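Local coordinates for protein fructosamine deglycase FrlB (Bacillus subtilis, PDB 3EUA) that converts a range of fructosamine 6-phosphates to glucose 6-phosphate and a free amino acid, at residues 70-75 / 94-99; 205-210 / 247-252. All blocks are in the same frame, centred on the assembly; numbering follows the deposited sequence.

Interaction 1: 70-75 / 94-99; sequences VQLGEK and AAFARG
The phenyl ring of Phe96 is the one flat group in this contact, and Leu72 meets it at a slant along its CD2-CE2 side. The methyl CD2 of Leu72 does the touching, lying 3.6 Å from Phe96 CE2 and 4.0 Å from Phe96 CD2. Phe96 leaves the flank of helix 88-99 with CG anti to its own N (chi1 178°), which swings the ring round to the loop although its CB does not point there; the Phe96 side chain also touches Asn68. The CB of Leu72 points toward the helix. Its CG is likewise trans to N (chi1 177°). Besides carrying the contact with the ring, Leu72 CD2 reaches Ala97 CA at 4.3 Å, while Leu72 CD1 approaches Ala97 CB only loosely, at 4.5 Å. The nearest CA atoms, of Leu72 and Ala97, are 7.4 Å apart. The contact is wholly apolar, with no hydrogen bond across it. Val78 of strand 76-82 touches both Leu72 and Ala97, and Phe29 of strand 27-32 adds to the packing round Leu72. Gln71, next to Leu72, hydrogen-bonds through NE2 to backbone oxygens of Ser51 and Ile54 of the second subunit. A leucine from the loop entering strand 76-82 thus packs against the helix of the beta-alpha-beta crossover 76-82, 88-99, 103-108, within the three-layer alpha-beta-alpha sandwich of the first SIS domain, built on a parallel sheet.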
loop_
_atom_site.group_PDB
_atom_site.type_symbol
_atom_site.label_atom_id
_atom_site.label_comp_id
_atom_site.label_asym_id
_atom_site.label_seq_id
_atom_site.Cartn_x
_atom_site.Cartn_y
_atom_site.Cartn_z
ATOM N N VAL A 70 -7.747 1.336 -16.796
ATOM C CA VAL A 70 -8.170 1.068 -18.177
ATOM C C VAL A 70 -8.735 -0.352 -18.367
ATOM O O VAL A 70 -9.555 -0.573 -19.252
ATOM C CB VAL A 70 -7.053 1.389 -19.228
ATOM C CG1 VAL A 70 -5.874 0.502 -19.077
ATOM C CG2 VAL A 70 -7.588 1.231 -20.625
ATOM N N GLN A 71 -8.354 -1.288 -17.501
ATOM C CA GLN A 71 -8.850 -2.654 -17.595
ATOM C C GLN A 71 -10.211 -2.841 -16.916
ATOM O O GLN A 71 -10.729 -3.938 -16.926
ATOM C CB GLN A 71 -7.804 -3.620 -17.032
ATOM C CG GLN A 71 -6.578 -3.723 -17.934
ATOM C CD GLN A 71 -5.473 -4.565 -17.339
ATOM O OE1 GLN A 71 -5.724 -5.474 -16.570
ATOM N NE2 GLN A 71 -4.240 -4.257 -17.692
ATOM N N LEU A 72 -10.777 -1.788 -16.319
ATOM C CA LEU A 72 -12.104 -1.865 -15.711
ATOM C C LEU A 72 -13.148 -1.918 -16.811
ATOM O O LEU A 72 -13.207 -1.027 -17.658
ATOM C CB LEU A 72 -12.402 -0.642 -14.836
ATOM C CG LEU A 72 -13.796 -0.530 -14.183
ATOM C CD1 LEU A 72 -14.065 -1.693 -13.302
ATOM C CD2 LEU A 72 -13.919 0.790 -13.405
ATOM N N GLY A 73 -14.008 -2.932 -16.775
ATOM C CA GLY A 73 -15.039 -3.051 -17.781
ATOM C C GLY A 73 -15.958 -4.235 -17.600
ATOM O O GLY A 73 -16.137 -4.735 -16.506
ATOM N N GLU A 74 -16.501 -4.715 -18.714
ATOM C CA GLU A 74 -17.466 -5.818 -18.711
ATOM C C GLU A 74 -16.969 -7.149 -18.175
ATOM O O GLU A 74 -17.782 -7.994 -17.801
ATOM C CB GLU A 74 -18.028 -6.032 -20.108
ATOM C CG GLU A 74 -18.925 -4.877 -20.563
ATOM C CD GLU A 74 -19.381 -5.021 -22.002
ATOM O OE1 GLU A 74 -18.649 -5.690 -22.781
ATOM O OE2 GLU A 74 -20.462 -4.461 -22.362
ATOM N N LYS A 75 -15.660 -7.346 -18.145
ATOM C CA LYS A 75 -15.101 -8.585 -17.613
ATOM C C LYS A 75 -14.562 -8.368 -16.203
ATOM O O LYS A 75 -13.801 -9.187 -15.709
ATOM C CB LYS A 75 -14.008 -9.114 -18.520
ATOM C CG LYS A 75 -14.524 -9.479 -19.913
ATOM C CD LYS A 75 -13.367 -9.771 -20.828
ATOM C CE LYS A 75 -13.848 -10.221 -22.170
ATOM N NZ LYS A 75 -12.642 -10.540 -22.991
ATOM N N ALA A 94 -19.292 2.456 -6.793
ATOM C CA ALA A 94 -20.221 1.395 -7.236
ATOM C C ALA A 94 -20.902 1.823 -8.524
ATOM O O ALA A 94 -20.988 1.036 -9.484
ATOM C CB ALA A 94 -21.306 1.059 -6.151
ATOM N N ALA A 95 -21.399 3.060 -8.544
ATOM C CA ALA A 95 -22.080 3.599 -9.725
ATOM C C ALA A 95 -21.117 3.694 -10.908
ATOM O O ALA A 95 -21.459 3.341 -12.035
ATOM C CB ALA A 95 -22.693 4.972 -9.427
ATOM N N PHE A 96 -19.906 4.153 -10.631
ATOM C CA PHE A 96 -18.858 4.272 -11.631
ATOM C C PHE A 96 -18.530 2.930 -12.293
ATOM O O PHE A 96 -18.489 2.846 -13.519
ATOM C CB PHE A 96 -17.604 4.858 -10.972
ATOM C CG PHE A 96 -16.439 4.976 -11.881
ATOM C CD1 PHE A 96 -16.412 5.954 -12.864
ATOM C CD2 PHE A 96 -15.362 4.144 -11.759
ATOM C CE1 PHE A 96 -15.328 6.076 -13.699
ATOM C CE2 PHE A 96 -14.285 4.281 -12.603
ATOM C CZ PHE A 96 -14.274 5.228 -13.551
ATOM N N ALA A 97 -18.297 1.906 -11.476
ATOM C CA ALA A 97 -17.977 0.562 -11.958
ATOM C C ALA A 97 -19.149 -0.030 -12.720
ATOM O O ALA A 97 -18.964 -0.569 -13.807
ATOM C CB ALA A 97 -17.572 -0.348 -10.799
ATOM N N ARG A 98 -20.358 0.108 -12.176
ATOM C CA ARG A 98 -21.535 -0.435 -12.842
ATOM C C ARG A 98 -21.742 0.251 -14.202
ATOM O O ARG A 98 -22.087 -0.417 -15.169
ATOM C CB ARG A 98 -22.773 -0.321 -11.972
ATOM C CG ARG A 98 -23.944 -1.165 -12.454
ATOM C CD ARG A 98 -24.984 -1.339 -11.340
ATOM N NE ARG A 98 -26.072 -2.231 -11.748
ATOM C CZ ARG A 98 -27.139 -2.535 -11.010
ATOM N NH1 ARG A 98 -27.303 -2.024 -9.796
ATOM N NH2 ARG A 98 -28.062 -3.363 -11.500
ATOM N N GLY A 99 -21.514 1.561 -14.266
ATOM C CA GLY A 99 -21.647 2.331 -15.511
ATOM C C GLY A 99 -20.689 1.857 -16.589
ATOM O O GLY A 99 -20.986 1.989 -17.764
#

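Interaction 2: 205-210 / 247-252; sequences YGVAYS and IILLGL
Leu249 and Val207 meet with their side chains at about a right angle, the leucine running from strand 246-250 to the helix and the valine lying across its end. One methyl, Leu249 CD1, makes every close approach. It sits 3.8 Å from Val207 CG1 and 4.1 Å from Val207 CB, and it reaches the helix backbone as well, 4.0 Å from Ala208 N. Ala208 CB borders the same methyl at 4.3 Å from Leu249 CD1, so CD1 lies against two consecutive helix residues. The extended second torsion of Leu249 (chi2 176°) sets CD1 anti to CA and extends it from the strand toward the helix. In Val207, CG1 stands anti to the backbone N (chi1 177°), which places that branch beside the leucine; the valine also packs on Pro296, Asn300 and Leu303 of helix 288-313. All three residues are buried, and the contact across the segments is apolar with no hydrogen bond. Leu249 is fixed at its base by backbone hydrogen bonding with Met199, and its side chain also touches Leu276 of the adjoining strand 273-277. Its neighbours in the strand, Ile248 and Leu250, pack instead on helix 256-269, the usual alternation of a strand sandwiched between helical layers. Helix 205-220 itself joins the parallel strands 197-200 and 226-228, and its first turn rests on strand 246-250 as in the doubly wound alpha/beta fold of the second SIS domain.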
loop_
_atom_site.group_PDB
_atom_site.type_symbol
_atom_site.label_atom_id
_atom_site.label_comp_id
_atom_site.label_asym_id
_atom_site.label_seq_id
_atom_site.Cartn_x
_atom_site.Cartn_y
_atom_site.Cartn_z
ATOM N N TYR A 205 -1.172 -7.596 6.926
ATOM C CA TYR A 205 -0.828 -6.179 6.818
ATOM C C TYR A 205 -2.035 -5.271 6.967
ATOM O O TYR A 205 -1.943 -4.261 7.650
ATOM C CB TYR A 205 -0.030 -5.854 5.535
ATOM C CG TYR A 205 0.312 -4.358 5.496
ATOM C CD1 TYR A 205 1.303 -3.845 6.321
ATOM C CD2 TYR A 205 -0.411 -3.463 4.713
ATOM C CE1 TYR A 205 1.600 -2.514 6.350
ATOM C CE2 TYR A 205 -0.103 -2.092 4.722
ATOM C CZ TYR A 205 0.897 -1.635 5.555
ATOM O OH TYR A 205 1.193 -0.298 5.609
ATOM N N GLY A 206 -3.182 -5.621 6.394
ATOM C CA GLY A 206 -4.389 -4.772 6.532
ATOM C C GLY A 206 -4.877 -4.653 7.975
ATOM O O GLY A 206 -5.424 -3.612 8.340
ATOM N N VAL A 207 -4.629 -5.683 8.802
ATOM C CA VAL A 207 -4.993 -5.669 10.233
ATOM C C VAL A 207 -4.187 -4.597 10.966
ATOM O O VAL A 207 -4.744 -3.840 11.777
ATOM C CB VAL A 207 -4.813 -7.087 10.903
ATOM C CG1 VAL A 207 -5.109 -7.068 12.379
ATOM C CG2 VAL A 207 -5.691 -8.074 10.196
ATOM N N ALA A 208 -2.880 -4.541 10.673
ATOM C CA ALA A 208 -1.986 -3.540 11.213
ATOM C C ALA A 208 -2.413 -2.159 10.709
ATOM O O ALA A 208 -2.525 -1.180 11.480
ATOM C CB ALA A 208 -0.563 -3.815 10.756
ATOM N N TYR A 209 -2.639 -2.055 9.414
ATOM C CA TYR A 209 -3.043 -0.769 8.818
ATOM C C TYR A 209 -4.309 -0.240 9.483
ATOM O O TYR A 209 -4.381 0.942 9.890
ATOM C CB TYR A 209 -3.192 -0.928 7.300
ATOM C CG TYR A 209 -3.727 0.300 6.572
ATOM C CD1 TYR A 209 -2.934 1.457 6.415
ATOM C CD2 TYR A 209 -4.967 0.294 5.995
ATOM C CE1 TYR A 209 -3.412 2.559 5.734
ATOM C CE2 TYR A 209 -5.465 1.417 5.317
ATOM C CZ TYR A 209 -4.677 2.532 5.177
ATOM O OH TYR A 209 -5.182 3.659 4.519
ATOM N N SER A 210 -5.320 -1.101 9.607
ATOM C CA SER A 210 -6.582 -0.690 10.231
ATOM C C SER A 210 -6.343 -0.271 11.668
ATOM O O SER A 210 -6.873 0.722 12.154
ATOM C CB SER A 210 -7.577 -1.855 10.201
ATOM O OG SER A 210 -8.857 -1.364 10.545
ATOM N N ILE A 247 3.585 -2.532 17.996
ATOM C CA ILE A 247 2.664 -3.643 18.065
ATOM C C ILE A 247 3.072 -4.481 16.863
ATOM O O ILE A 247 3.024 -3.994 15.725
ATOM C CB ILE A 247 1.186 -3.274 17.885
ATOM C CG1 ILE A 247 0.651 -2.454 19.060
ATOM C CG2 ILE A 247 0.328 -4.558 17.693
ATOM C CD1 ILE A 247 -0.713 -1.857 18.735
ATOM N N ILE A 248 3.452 -5.722 17.110
ATOM C CA ILE A 248 3.936 -6.621 16.077
ATOM C C ILE A 248 3.066 -7.849 15.934
ATOM O O ILE A 248 2.780 -8.549 16.905
ATOM C CB ILE A 248 5.359 -7.041 16.433
ATOM C CG1 ILE A 248 6.254 -5.800 16.368
ATOM C CG2 ILE A 248 5.830 -8.206 15.523
ATOM C CD1 ILE A 248 7.738 -6.028 16.690
ATOM N N LEU A 249 2.617 -8.094 14.706
ATOM C CA LEU A 249 1.741 -9.220 14.439
ATOM C C LEU A 249 2.446 -10.318 13.677
ATOM O O LEU A 249 3.136 -10.058 12.711
ATOM C CB LEU A 249 0.540 -8.797 13.600
ATOM C CG LEU A 249 -0.263 -7.622 14.136
ATOM C CD1 LEU A 249 -1.358 -7.275 13.110
ATOM C CD2 LEU A 249 -0.798 -7.869 15.549
ATOM N N LEU A 250 2.285 -11.542 14.130
ATOM C CA LEU A 250 2.869 -12.678 13.451
ATOM C C LEU A 250 1.712 -13.573 13.072
ATOM O O LEU A 250 0.947 -14.015 13.933
ATOM C CB LEU A 250 3.905 -13.409 14.298
ATOM C CG LEU A 250 5.151 -12.599 14.647
ATOM C CD1 LEU A 250 4.942 -11.896 16.018
ATOM C CD2 LEU A 250 6.324 -13.530 14.648
ATOM N N GLY A 251 1.570 -13.817 11.772
ATOM C CA GLY A 251 0.482 -14.631 11.254
ATOM C C GLY A 251 0.925 -16.037 10.954
ATOM O O GLY A 251 1.966 -16.488 11.431
ATOM N N LEU A 252 0.129 -16.712 10.148
ATOM C CA LEU A 252 0.388 -18.108 9.785
ATOM C C LEU A 252 0.498 -18.295 8.260
ATOM O O LEU A 252 0.421 -19.428 7.726
ATOM C CB LEU A 252 -0.743 -18.999 10.330
ATOM C CG LEU A 252 -0.953 -19.042 11.851
ATOM C CD1 LEU A 252 -2.210 -19.798 12.216
ATOM C CD2 LEU A 252 0.273 -19.640 12.567
#

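Overall arrangement
Interactions 1 and 2 occupy the two SIS domains of one chain, one in each, and follow one another in sequence without interleaving. Their centres are about 31 Å apart and their nearest atoms about 18 Å, so neither touches the other. Interaction 1 is peripheral, its centre about 23 Å from the centre of the chain, whereas that of interaction 2 lies about 10 Å from it. Each joins a helix to the rest of its parallel alpha/beta unit by apolar side chains, through loop 70-75 in interaction 1 and strand residue Leu249 in interaction 2. Each also has a residue of its own segments hydrogen-bonded to the second subunit; in interaction 2 it is Tyr209, whose OH meets Glu231 OE1 of that subunit.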